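Side-chain contacts in glycoside hydrolase family 81 (Clostridium thermocellum, PDB 6FOP), which probably hydrolyses beta-1,3-glucans such as laminarin as an endo-acting glucanase of the cellulosome: residues 349-354 against 423-428; 449-452 against 456-459; 503-508 against 522-527; 584-589 against 672-677. One frame throughout, in Å; residues are numbered along the deposited sequence. Where two conformers were deposited one is given.

Contacts 1, 2 and 3 lie wholly within the family 81 C-terminal domain. Contact 4 joins that domain's 584-589 turn to strand 673-678. Helix 416-433 of contact 1 packs on contacts 2 and 3. Leu424 CD2 lies 3.6 Å from Ile451 CG1 of contact 2, and Ala503 CB of contact 3 lies 3.4 Å from His425 N. Contacts 2 and 3, with centres about 13 Å apart, meet where Ile451 packs on Ile504 and Trp507. Contact 3 reaches contact 4 through a probable hydrogen bond of 2.6 Å between Tyr524 OH and Ala584 O. Contacts 2 and 4 do not touch. A bound calcium ion lies about 8 Å from the side chain of Leu523.

Contact 1: residues 349-354 against 423-428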
loop_
_atom_site.group_PDB
_atom_site.type_symbol
_atom_site.label_atom_id
_atom_site.label_comp_id
_atom_site.label_asym_id
_atom_site.label_seq_id
_atom_site.Cartn_x
_atom_site.Cartn_y
_atom_site.Cartn_z
ATOM N N LEU A 349 7.553 15.956 16.882
ATOM C CA LEU A 349 6.772 16.892 17.716
ATOM C C LEU A 349 5.355 16.367 18.014
ATOM O O LEU A 349 4.834 16.511 19.123
ATOM C CB LEU A 349 6.707 18.268 17.109
ATOM C CG LEU A 349 8.059 18.954 16.868
ATOM C CD1 LEU A 349 7.852 20.401 16.495
ATOM C CD2 LEU A 349 9.057 18.853 17.976
ATOM N N SER A 350 4.738 15.766 16.995
ATOM C CA SER A 350 3.394 15.209 17.123
ATOM C C SER A 350 3.276 14.138 18.187
ATOM O O SER A 350 2.230 14.022 18.851
ATOM C CB SER A 350 2.937 14.623 15.786
ATOM O OG SER A 350 2.868 15.594 14.765
ATOM N N CYS A 351 4.342 13.340 18.323
ATOM C CA CYS A 351 4.389 12.285 19.311
ATOM C C CYS A 351 4.780 12.780 20.722
ATOM O O CYS A 351 4.383 12.173 21.712
ATOM C CB CYS A 351 5.307 11.156 18.836
ATOM S SG CYS A 351 4.689 10.246 17.415
ATOM N N ALA A 352 5.509 13.888 20.802
ATOM C CA ALA A 352 5.914 14.427 22.118
ATOM C C ALA A 352 4.878 15.361 22.721
ATOM O O ALA A 352 4.804 15.508 23.944
ATOM C CB ALA A 352 7.225 15.146 21.986
ATOM N N LEU A 353 4.095 16.027 21.873
ATOM C CA LEU A 353 3.128 17.029 22.321
ATOM C C LEU A 353 2.209 16.537 23.449
ATOM O O LEU A 353 2.110 17.199 24.498
ATOM C CB LEU A 353 2.335 17.537 21.113
ATOM C CG LEU A 353 1.178 18.480 21.394
ATOM C CD1 LEU A 353 1.616 19.725 22.177
ATOM C CD2 LEU A 353 0.481 18.864 20.101
ATOM N N PRO A 354 1.545 15.389 23.277
ATOM C CA PRO A 354 0.641 14.946 24.345
ATOM C C PRO A 354 1.365 14.620 25.655
ATOM O O PRO A 354 0.749 14.710 26.737
ATOM C CB PRO A 354 -0.024 13.698 23.763
ATOM C CG PRO A 354 0.865 13.273 22.667
ATOM C CD PRO A 354 1.469 14.511 22.104
ATOM N N PHE A 423 3.172 15.134 7.762
ATOM C CA PHE A 423 2.460 16.422 7.755
ATOM C C PHE A 423 1.016 16.227 8.230
ATOM O O PHE A 423 0.488 17.024 9.021
ATOM C CB PHE A 423 2.438 17.061 6.343
ATOM C CG PHE A 423 3.733 17.682 5.903
ATOM C CD1 PHE A 423 4.854 16.908 5.613
ATOM C CD2 PHE A 423 3.835 19.053 5.743
ATOM C CE1 PHE A 423 6.048 17.488 5.212
ATOM C CE2 PHE A 423 5.017 19.645 5.331
ATOM C CZ PHE A 423 6.146 18.860 5.086
ATOM N N LEU A 424 0.385 15.149 7.762
ATOM C CA LEU A 424 -0.974 14.840 8.141
ATOM C C LEU A 424 -1.092 14.496 9.615
ATOM O O LEU A 424 -2.074 14.854 10.261
ATOM C CB LEU A 424 -1.521 13.704 7.268
ATOM C CG LEU A 424 -1.666 14.042 5.780
ATOM C CD1 LEU A 424 -2.073 12.773 5.031
ATOM C CD2 LEU A 424 -2.639 15.179 5.550
ATOM N N HIS A 425 -0.089 13.806 10.151
ATOM C CA HIS A 425 -0.086 13.477 11.571
ATOM C C HIS A 425 -0.093 14.778 12.417
ATOM O O HIS A 425 -0.909 14.942 13.326
ATOM C CB HIS A 425 1.041 12.542 11.955
ATOM C CG HIS A 425 0.933 12.045 13.356
ATOM N ND1 HIS A 425 1.972 11.423 13.996
ATOM C CD2 HIS A 425 -0.102 12.050 14.239
ATOM C CE1 HIS A 425 1.589 11.078 15.215
ATOM N NE2 HIS A 425 0.348 11.465 15.395
ATOM N N ALA A 426 0.800 15.695 12.063
ATOM C CA ALA A 426 0.872 16.961 12.780
ATOM C C ALA A 426 -0.429 17.723 12.649
ATOM O O ALA A 426 -0.926 18.286 13.628
ATOM C CB ALA A 426 2.039 17.785 12.291
ATOM N N ALA A 427 -0.996 17.765 11.453
ATOM C CA ALA A 427 -2.267 18.464 11.248
ATOM C C ALA A 427 -3.381 17.853 12.074
ATOM O O ALA A 427 -4.210 18.567 12.623
ATOM C CB ALA A 427 -2.641 18.449 9.792
ATOM N N ALA A 428 -3.426 16.528 12.127
ATOM C CA ALA A 428 -4.419 15.828 12.939
ATOM C C ALA A 428 -4.280 16.136 14.423
ATOM O O ALA A 428 -5.309 16.335 15.120
ATOM C CB ALA A 428 -4.356 14.337 12.682
#
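The His425 ring takes Ser350 CB over one face and Cys351 SG at its edge. The two helices, 339-359 and 416-433, belong to the C-terminal domain, which by family is probably of the (alpha/alpha)6-barrel type. The axes of 349-354 and 423-428 approach to 9.5 Å at 25°, nearly parallel. Ser350 CB stands almost over the centre of the imidazole, 3.9 Å from the His425 ring centroid and 13° off its normal, which makes a CH-pi contact. Cys351 SG comes in near the ring plane, 3.9 Å from His425 CE1. The imidazole reaches across because its CG is anti to the backbone N (chi1 -172°). Its far nitrogen, NE2, is hydrogen-bonded to Gln429 one turn on, a bond that would limit rotation of the ring.

No hydrogen bond crosses between the two segments. The hydroxyl of Ser350 is bonded within its own helix, to Leu346 O. Met372 of helix 362-379 packs against Ser350. Small residues let the backbones come close: the CA atoms of Ser350 and Ala426 are 5.3 Å apart. Ser350 OG rests against the Ala426 backbone, 3.1 Å from its CA, and touches the methyl CB at 3.4 Å.

Contact 2: residues 449-452 against 456-459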
loop_
_atom_site.group_PDB
_atom_site.type_symbol
_atom_site.label_atom_id
_atom_site.label_comp_id
_atom_site.label_asym_id
_atom_site.label_seq_id
_atom_site.Cartn_x
_atom_site.Cartn_y
_atom_site.Cartn_z
ATOM N N LEU A 449 -6.010 18.548 0.562
ATOM C CA LEU A 449 -5.301 18.375 -0.715
ATOM C C LEU A 449 -4.114 17.390 -0.603
ATOM O O LEU A 449 -3.864 16.597 -1.516
ATOM C CB LEU A 449 -4.853 19.709 -1.303
ATOM C CG LEU A 449 -5.916 20.645 -1.883
ATOM C CD1 LEU A 449 -5.201 21.791 -2.582
ATOM C CD2 LEU A 449 -6.796 19.975 -2.900
ATOM N N LEU A 450 -3.396 17.404 0.530
ATOM C CA LEU A 450 -2.338 16.395 0.762
ATOM C C LEU A 450 -2.956 15.009 0.845
ATOM O O LEU A 450 -2.402 14.049 0.290
ATOM C CB LEU A 450 -1.502 16.667 2.036
ATOM C CG LEU A 450 -0.315 17.592 1.855
ATOM C CD1 LEU A 450 -0.689 18.988 1.447
ATOM C CD2 LEU A 450 0.527 17.608 3.135
ATOM N N ILE A 451 -4.094 14.887 1.531
ATOM C CA ILE A 451 -4.791 13.603 1.586
ATOM C C ILE A 451 -5.163 13.139 0.163
ATOM O O ILE A 451 -4.928 11.976 -0.191
ATOM C CB ILE A 451 -6.053 13.637 2.478
ATOM C CG1 ILE A 451 -5.669 14.029 3.919
ATOM C CG2 ILE A 451 -6.776 12.275 2.438
ATOM C CD1 ILE A 451 -6.847 14.170 4.856
ATOM N N LYS A 452 -5.703 14.049 -0.640
ATOM C CA LYS A 452 -6.099 13.713 -2.001
ATOM C C LYS A 452 -4.915 13.374 -2.871
ATOM O O LYS A 452 -5.034 12.502 -3.750
ATOM C CB LYS A 452 -6.968 14.804 -2.658
ATOM C CG LYS A 452 -8.352 14.882 -2.087
ATOM C CD LYS A 452 -9.130 16.048 -2.677
ATOM C CE LYS A 452 -10.616 15.920 -2.410
ATOM N NZ LYS A 452 -11.245 14.941 -3.322
ATOM N N ASN A 456 -6.725 9.993 -2.735
ATOM C CA ASN A 456 -7.994 10.573 -3.174
ATOM C C ASN A 456 -9.066 9.455 -3.218
ATOM O O ASN A 456 -8.857 8.406 -3.838
ATOM C CB ASN A 456 -7.863 11.236 -4.536
ATOM C CG ASN A 456 -9.133 11.927 -4.983
ATOM O OD1 ASN A 456 -10.017 12.254 -4.182
ATOM N ND2 ASN A 456 -9.262 12.090 -6.290
ATOM N N TRP A 457 -10.188 9.707 -2.585
ATOM C CA TRP A 457 -11.326 8.774 -2.462
ATOM C C TRP A 457 -12.453 9.101 -3.457
ATOM O O TRP A 457 -13.408 8.338 -3.552
ATOM C CB TRP A 457 -11.886 8.836 -1.031
ATOM C CG TRP A 457 -12.465 10.182 -0.699
ATOM C CD1 TRP A 457 -13.758 10.559 -0.851
ATOM C CD2 TRP A 457 -11.764 11.331 -0.237
ATOM N NE1 TRP A 457 -13.931 11.857 -0.485
ATOM C CE2 TRP A 457 -12.716 12.369 -0.108
ATOM C CE3 TRP A 457 -10.425 11.589 0.118
ATOM C CZ2 TRP A 457 -12.371 13.643 0.339
ATOM C CZ3 TRP A 457 -10.089 12.852 0.537
ATOM C CH2 TRP A 457 -11.059 13.861 0.654
ATOM N N ASP A 458 -12.373 10.257 -4.112
ATOM C CA ASP A 458 -13.474 10.786 -4.914
ATOM C C ASP A 458 -13.128 10.626 -6.402
ATOM O O ASP A 458 -12.306 11.366 -6.963
ATOM C CB ASP A 458 -13.711 12.242 -4.562
ATOM C CG ASP A 458 -14.875 12.851 -5.332
ATOM O OD1 ASP A 458 -15.451 12.205 -6.250
ATOM O OD2 ASP A 458 -15.241 13.996 -5.012
ATOM N N ARG A 459 -13.794 9.662 -7.024
ATOM C CA ARG A 459 -13.516 9.320 -8.418
ATOM C C ARG A 459 -13.921 10.436 -9.369
ATOM O O ARG A 459 -13.492 10.440 -10.521
ATOM C CB ARG A 459 -14.250 8.051 -8.814
ATOM C CG ARG A 459 -13.883 6.835 -7.999
ATOM C CD ARG A 459 -14.737 5.643 -8.393
ATOM N NE ARG A 459 -14.558 4.496 -7.500
ATOM C CZ ARG A 459 -13.543 3.658 -7.582
ATOM N NH1 ARG A 459 -12.574 3.860 -8.494
ATOM N NH2 ARG A 459 -13.466 2.627 -6.741
HETATM O O HOH W 1 -4.573 9.815 -4.784
HETATM O O HOH W 2 -13.987 15.195 -2.951
#
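Lys452 meets Asn456, Trp457 and Asp458 with its ammonium group, and each meeting is of a different kind. The direct hydrogen bond is from Lys452 NZ to Asn456 OD1, at 3.1 Å. The donor stands 39° out of the amide carbonyl plane. The backbone N of Asp458 bonds to the same oxygen from the opposite face, so OD1 is gripped from both sides. The bond from Asp458 N to Asn456 OD1, 3.1 Å and nearly straight at 166°, closes an Asx turn. Asn456 ND2 is hydrogen-bonded to Phe464 O.

The cation-pi contact places Lys452 NZ over one face of Trp457, 4.2 Å from the centroid of the six-membered ring. The lysine chain bends at its last torsion (chi4 -78°), which turns NZ away from the line of the preceding carbons. Apolar packing continues the contact along the indole. Lys452 CE touches Trp457 CH2 at 3.7 Å, and Ile451 CG2 meets the ring edge at CZ3.

The Asx turn follows directly on the C-terminal end of helix 440-455. Trp457 also packs on Ile516 and Leu519 of helix 514-534.

Lys452 NZ has a salt bridge with Asp461. Asp458 OD1 is hydrogen-bonded to Asn460 N. Asp458 OD2 stays beyond salt-bridge range of the lysine, but one water joins the two groups, accepting from Lys452 NZ at 2.8 Å and donating to Asp458 OD2 at 2.7 Å.

Contact 3: residues 503-508 against 522-527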
loop_
_atom_site.group_PDB
_atom_site.type_symbol
_atom_site.label_atom_id
_atom_site.label_comp_id
_atom_site.label_asym_id
_atom_site.label_seq_id
_atom_site.Cartn_x
_atom_site.Cartn_y
_atom_site.Cartn_z
ATOM N N ALA A 503 -2.877 8.768 10.438
ATOM C CA ALA A 503 -3.097 10.204 10.480
ATOM C C ALA A 503 -4.419 10.590 9.821
ATOM O O ALA A 503 -5.095 11.503 10.292
ATOM C CB ALA A 503 -1.945 10.943 9.810
ATOM N N ILE A 504 -4.770 9.928 8.706
ATOM C CA ILE A 504 -6.056 10.163 8.043
ATOM C C ILE A 504 -7.233 9.790 8.952
ATOM O O ILE A 504 -8.235 10.523 9.036
ATOM C CB ILE A 504 -6.103 9.432 6.694
ATOM C CG1 ILE A 504 -5.127 10.090 5.714
ATOM C CG2 ILE A 504 -7.496 9.492 6.103
ATOM C CD1 ILE A 504 -5.002 9.382 4.389
ATOM N N ILE A 505 -7.115 8.681 9.668
ATOM C CA ILE A 505 -8.157 8.306 10.640
ATOM C C ILE A 505 -8.347 9.435 11.661
ATOM O O ILE A 505 -9.470 9.897 11.930
ATOM C CB ILE A 505 -7.831 7.000 11.393
ATOM C CG1 ILE A 505 -7.729 5.810 10.429
ATOM C CG2 ILE A 505 -8.854 6.719 12.489
ATOM C CD1 ILE A 505 -7.284 4.514 11.071
ATOM N N LEU A 506 -7.225 9.875 12.237
ATOM C CA LEU A 506 -7.297 10.920 13.261
ATOM C C LEU A 506 -7.840 12.214 12.714
ATOM O O LEU A 506 -8.664 12.859 13.377
ATOM C CB LEU A 506 -5.933 11.166 13.897
ATOM C CG LEU A 506 -5.261 10.053 14.698
ATOM C CD1 LEU A 506 -3.872 10.467 15.201
ATOM C CD2 LEU A 506 -6.170 9.602 15.845
ATOM N N TRP A 507 -7.403 12.617 11.520
ATOM C CA TRP A 507 -7.934 13.834 10.912
ATOM C C TRP A 507 -9.434 13.767 10.687
ATOM O O TRP A 507 -10.171 14.683 11.011
ATOM C CB TRP A 507 -7.217 14.099 9.578
ATOM C CG TRP A 507 -7.752 15.286 8.872
ATOM C CD1 TRP A 507 -8.689 15.295 7.875
ATOM C CD2 TRP A 507 -7.441 16.660 9.126
ATOM N NE1 TRP A 507 -8.978 16.582 7.498
ATOM C CE2 TRP A 507 -8.239 17.439 8.256
ATOM C CE3 TRP A 507 -6.573 17.315 10.012
ATOM C CZ2 TRP A 507 -8.161 18.834 8.214
ATOM C CZ3 TRP A 507 -6.515 18.686 9.980
ATOM C CH2 TRP A 507 -7.306 19.434 9.087
ATOM N N GLY A 508 -9.888 12.670 10.108
ATOM C CA GLY A 508 -11.296 12.496 9.847
ATOM C C GLY A 508 -12.133 12.509 11.101
ATOM O O GLY A 508 -13.146 13.190 11.179
ATOM N N TYR A 522 -10.104 2.040 6.232
ATOM C CA TYR A 522 -9.900 1.133 5.089
ATOM C C TYR A 522 -8.418 0.915 4.781
ATOM O O TYR A 522 -7.908 -0.227 4.699
ATOM C CB TYR A 522 -10.668 1.678 3.868
ATOM C CG TYR A 522 -10.217 1.141 2.508
ATOM C CD1 TYR A 522 -10.479 -0.173 2.141
ATOM C CD2 TYR A 522 -9.493 1.927 1.628
ATOM C CE1 TYR A 522 -10.065 -0.679 0.914
ATOM C CE2 TYR A 522 -9.058 1.409 0.413
ATOM C CZ TYR A 522 -9.349 0.126 0.067
ATOM O OH TYR A 522 -8.907 -0.367 -1.141
ATOM N N LEU A 523 -7.703 2.023 4.601
ATOM C CA LEU A 523 -6.272 1.934 4.271
ATOM C C LEU A 523 -5.458 1.278 5.360
ATOM O O LEU A 523 -4.639 0.396 5.102
ATOM C CB LEU A 523 -5.723 3.317 3.928
ATOM C CG LEU A 523 -6.365 4.009 2.722
ATOM C CD1 LEU A 523 -5.995 5.489 2.680
ATOM C CD2 LEU A 523 -5.931 3.321 1.422
ATOM N N TYR A 524 -5.641 1.767 6.580
ATOM C CA TYR A 524 -4.897 1.282 7.725
ATOM C C TYR A 524 -5.117 -0.199 7.964
ATOM O O TYR A 524 -4.165 -0.983 8.081
ATOM C CB TYR A 524 -5.328 2.089 8.965
ATOM C CG TYR A 524 -4.730 1.612 10.270
ATOM C CD1 TYR A 524 -3.468 2.018 10.689
ATOM C CD2 TYR A 524 -5.420 0.724 11.073
ATOM C CE1 TYR A 524 -2.933 1.547 11.888
ATOM C CE2 TYR A 524 -4.896 0.277 12.276
ATOM C CZ TYR A 524 -3.651 0.683 12.676
ATOM O OH TYR A 524 -3.148 0.222 13.861
ATOM N N THR A 525 -6.378 -0.601 8.054
ATOM C CA THR A 525 -6.703 -1.977 8.372
ATOM C C THR A 525 -6.180 -2.925 7.298
ATOM O O THR A 525 -5.608 -3.973 7.587
ATOM C CB THR A 525 -8.220 -2.108 8.575
ATOM O OG1 THR A 525 -8.659 -1.165 9.591
ATOM C CG2 THR A 525 -8.588 -3.496 9.015
ATOM N N THR A 526 -6.370 -2.526 6.035
ATOM C CA THR A 526 -5.951 -3.404 4.947
ATOM C C THR A 526 -4.413 -3.490 4.880
ATOM O O THR A 526 -3.865 -4.593 4.786
ATOM C CB THR A 526 -6.521 -2.930 3.623
ATOM O OG1 THR A 526 -7.946 -2.824 3.704
ATOM C CG2 THR A 526 -6.165 -3.940 2.527
ATOM N N GLU A 527 -3.702 -2.351 4.951
ATOM C CA GLU A 527 -2.251 -2.414 4.921
ATOM C C GLU A 527 -1.686 -3.262 6.042
ATOM O O GLU A 527 -0.757 -4.052 5.828
ATOM C CB GLU A 527 -1.627 -1.013 4.858
ATOM C CG GLU A 527 -0.152 -1.051 4.478
ATOM C CD GLU A 527 0.250 -0.247 3.247
ATOM O OE1 GLU A 527 -0.534 0.626 2.786
ATOM O OE2 GLU A 527 1.352 -0.530 2.710
#
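Ile505 lays its terminal methyl against the root of the Tyr524 side chain. Ile505 CD1 is 3.8 Å from Tyr524 CB and 3.9 Å from Tyr524 CG. The two side chains cross at about a right angle, and the methyl meets the phenol ring obliquely. The branch reaches over because Ile505 CG1 lies anti to the carbonyl carbon (chi1 -62°) and the chain is then extended to CD1.

A second, looser touch lies beside it. Ile504 CD1 and Leu523 CD1 meet methyl to methyl at 4.4 Å. All four residues are buried, and no hydrogen bond joins the two segments. The backbones stay well apart: the nearest CA atoms, those of Ile505 and Tyr524, are 8.3 Å from each other. Branched and aromatic side chains therefore span the gap.

Other residues fill in around this pair of touches. Ile305, from a loop, packs on both Ile505 and Tyr524. Ile498 and Trp501, further back on helix 494-511, also pack on Tyr524, and Trp501 touches Leu523 as well. The polar end of Tyr524 is fixed elsewhere, since its OH is hydrogen-bonded to Ala584 O.

The two segments run antiparallel on consecutive helices, 494-511 and 514-534. This apolar packing is that of a helical hairpin, in a domain assigned by family to the six-hairpin clan and so probably of the (alpha/alpha)6-barrel type.

Contact 4: residues 584-589 against 672-677; sequences ASLYLG and LYSVFN
Leu586 turns one methyl, CD1, to both Ser674 and Phe676. Leu586 CD1 is 3.6 Å from Ser674 OG and 3.7 Å from Phe676 CZ. The sister methyl makes a longer touch, with Leu586 CD2 4.2 Å from Phe676 CE2. The leucine and phenylalanine side chains cross at about a right angle, with CD1 oblique to the ring. The CB of Phe676 does not point at the leucine, but CG lies anti to the carbonyl carbon (chi1 -57°), and this carries the far end of the ring, CE2 and CZ, toward Leu586.

Ser674 OG does not bond to the 584-589 segment. Ser674 OG donates to Tyr673 O at 2.7 Å, a bond to the residue just before it, while Ser674 CB also lies 3.9 Å from Leu586 CD1.

The contact joins a short 3-10 turn, 586-588, to strand 673-678 of a four-stranded antiparallel sheet. Backbone bonds hold that turn: Leu588 N to Ser585 O, and Gly589 N to Leu586 O at 2.9 Å. On the strand side, Ser674 and Phe676 are held by backbone bonds to Val685 and Thr683 of strand 681-688.

Further out, Ser585 OG is hydrogen-bonded to Thr582 N, just before the turn segment. Helix 646-659 packs on both partners. Its Trp652 touches Leu586, and its Leu656 and Leu659 touch Phe676.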
loop_
_atom_site.group_PDB
_atom_site.type_symbol
_atom_site.label_atom_id
_atom_site.label_comp_id
_atom_site.label_asym_id
_atom_site.label_seq_id
_atom_site.Cartn_x
_atom_site.Cartn_y
_atom_site.Cartn_z
ATOM N N ALA A 584 -0.785 4.183 16.866
ATOM C CA ALA A 584 -1.406 3.284 15.900
ATOM C C ALA A 584 -0.519 2.086 15.577
ATOM O O ALA A 584 -0.882 1.275 14.732
ATOM C CB ALA A 584 -1.794 4.056 14.650
ATOM N N SER A 585 0.629 1.948 16.251
ATOM C CA SER A 585 1.605 0.906 15.909
ATOM C C SER A 585 1.477 -0.357 16.730
ATOM O O SER A 585 2.310 -1.258 16.617
ATOM C CB SER A 585 3.035 1.426 15.990
ATOM O OG SER A 585 3.282 2.465 15.066
ATOM N N LEU A 586 0.419 -0.478 17.521
ATOM C CA LEU A 586 0.255 -1.674 18.310
ATOM C C LEU A 586 0.097 -2.932 17.457
ATOM O O LEU A 586 0.364 -4.034 17.937
ATOM C CB LEU A 586 -0.899 -1.535 19.293
ATOM C CG LEU A 586 -0.729 -0.431 20.370
ATOM C CD1 LEU A 586 -2.015 -0.221 21.155
ATOM C CD2 LEU A 586 0.435 -0.734 21.309
ATOM N N TYR A 587 -0.321 -2.768 16.190
ATOM C CA TYR A 587 -0.411 -3.899 15.275
ATOM C C TYR A 587 0.871 -4.676 15.171
ATOM O O TYR A 587 0.830 -5.863 14.867
ATOM C CB TYR A 587 -0.848 -3.455 13.858
ATOM C CG TYR A 587 0.216 -2.724 13.084
ATOM C CD1 TYR A 587 1.132 -3.420 12.276
ATOM C CD2 TYR A 587 0.391 -1.352 13.221
ATOM C CE1 TYR A 587 2.150 -2.754 11.622
ATOM C CE2 TYR A 587 1.405 -0.685 12.588
ATOM C CZ TYR A 587 2.300 -1.385 11.776
ATOM O OH TYR A 587 3.315 -0.718 11.138
ATOM N N LEU A 588 2.009 -4.027 15.413
ATOM C CA LEU A 588 3.279 -4.740 15.341
ATOM C C LEU A 588 3.337 -5.929 16.290
ATOM O O LEU A 588 4.060 -6.894 16.044
ATOM C CB LEU A 588 4.422 -3.783 15.685
ATOM C CG LEU A 588 4.717 -2.681 14.672
ATOM C CD1 LEU A 588 5.714 -1.683 15.231
ATOM C CD2 LEU A 588 5.232 -3.299 13.361
ATOM N N GLY A 589 2.591 -5.821 17.381
ATOM C CA GLY A 589 2.540 -6.820 18.429
ATOM C C GLY A 589 1.388 -7.796 18.374
ATOM O O GLY A 589 1.108 -8.467 19.363
ATOM N N LEU A 672 -11.654 5.302 18.187
ATOM C CA LEU A 672 -10.372 5.588 18.841
ATOM C C LEU A 672 -10.364 4.893 20.200
ATOM O O LEU A 672 -10.932 5.378 21.174
ATOM C CB LEU A 672 -10.139 7.083 18.955
ATOM C CG LEU A 672 -10.255 7.896 17.655
ATOM C CD1 LEU A 672 -10.015 9.382 17.951
ATOM C CD2 LEU A 672 -9.321 7.384 16.591
ATOM N N TYR A 673 -9.731 3.734 20.241
ATOM C CA TYR A 673 -9.603 2.946 21.450
ATOM C C TYR A 673 -8.410 2.013 21.323
ATOM O O TYR A 673 -7.883 1.815 20.230
ATOM C CB TYR A 673 -10.862 2.131 21.745
ATOM C CG TYR A 673 -11.111 0.977 20.784
ATOM C CD1 TYR A 673 -11.752 1.182 19.561
ATOM C CD2 TYR A 673 -10.756 -0.313 21.132
ATOM C CE1 TYR A 673 -11.995 0.111 18.696
ATOM C CE2 TYR A 673 -10.994 -1.383 20.297
ATOM C CZ TYR A 673 -11.635 -1.179 19.090
ATOM O OH TYR A 673 -11.885 -2.285 18.309
ATOM N N SER A 674 -8.004 1.450 22.453
ATOM C CA SER A 674 -7.131 0.265 22.481
ATOM C C SER A 674 -7.320 -0.458 23.808
ATOM O O SER A 674 -7.650 0.176 24.838
ATOM C CB SER A 674 -5.650 0.581 22.226
ATOM O OG SER A 674 -5.420 0.968 20.879
ATOM N N VAL A 675 -7.085 -1.759 23.790
ATOM C CA VAL A 675 -7.163 -2.593 24.976
ATOM C C VAL A 675 -5.818 -3.236 25.212
ATOM O O VAL A 675 -5.157 -3.698 24.274
ATOM C CB VAL A 675 -8.242 -3.686 24.853
ATOM C CG1 VAL A 675 -8.391 -4.473 26.156
ATOM C CG2 VAL A 675 -9.581 -3.052 24.451
ATOM N N PHE A 676 -5.408 -3.231 26.475
ATOM C CA PHE A 676 -4.131 -3.771 26.924
ATOM C C PHE A 676 -4.394 -4.850 27.975
ATOM O O PHE A 676 -5.413 -4.801 28.680
ATOM C CB PHE A 676 -3.270 -2.647 27.516
ATOM C CG PHE A 676 -3.027 -1.500 26.577
ATOM C CD1 PHE A 676 -3.965 -0.488 26.418
ATOM C CD2 PHE A 676 -1.875 -1.456 25.804
ATOM C CE1 PHE A 676 -3.749 0.548 25.526
ATOM C CE2 PHE A 676 -1.659 -0.424 24.905
ATOM C CZ PHE A 676 -2.595 0.580 24.770
ATOM N N ASN A 677 -3.471 -5.810 28.090
ATOM C CA ASN A 677 -3.649 -6.958 28.974
ATOM C C ASN A 677 -2.324 -7.240 29.661
ATOM O O ASN A 677 -1.344 -7.583 28.989
ATOM C CB ASN A 677 -4.107 -8.155 28.143
ATOM C CG ASN A 677 -4.483 -9.354 28.970
ATOM O OD1 ASN A 677 -3.923 -9.594 30.028
ATOM N ND2 ASN A 677 -5.423 -10.147 28.455
#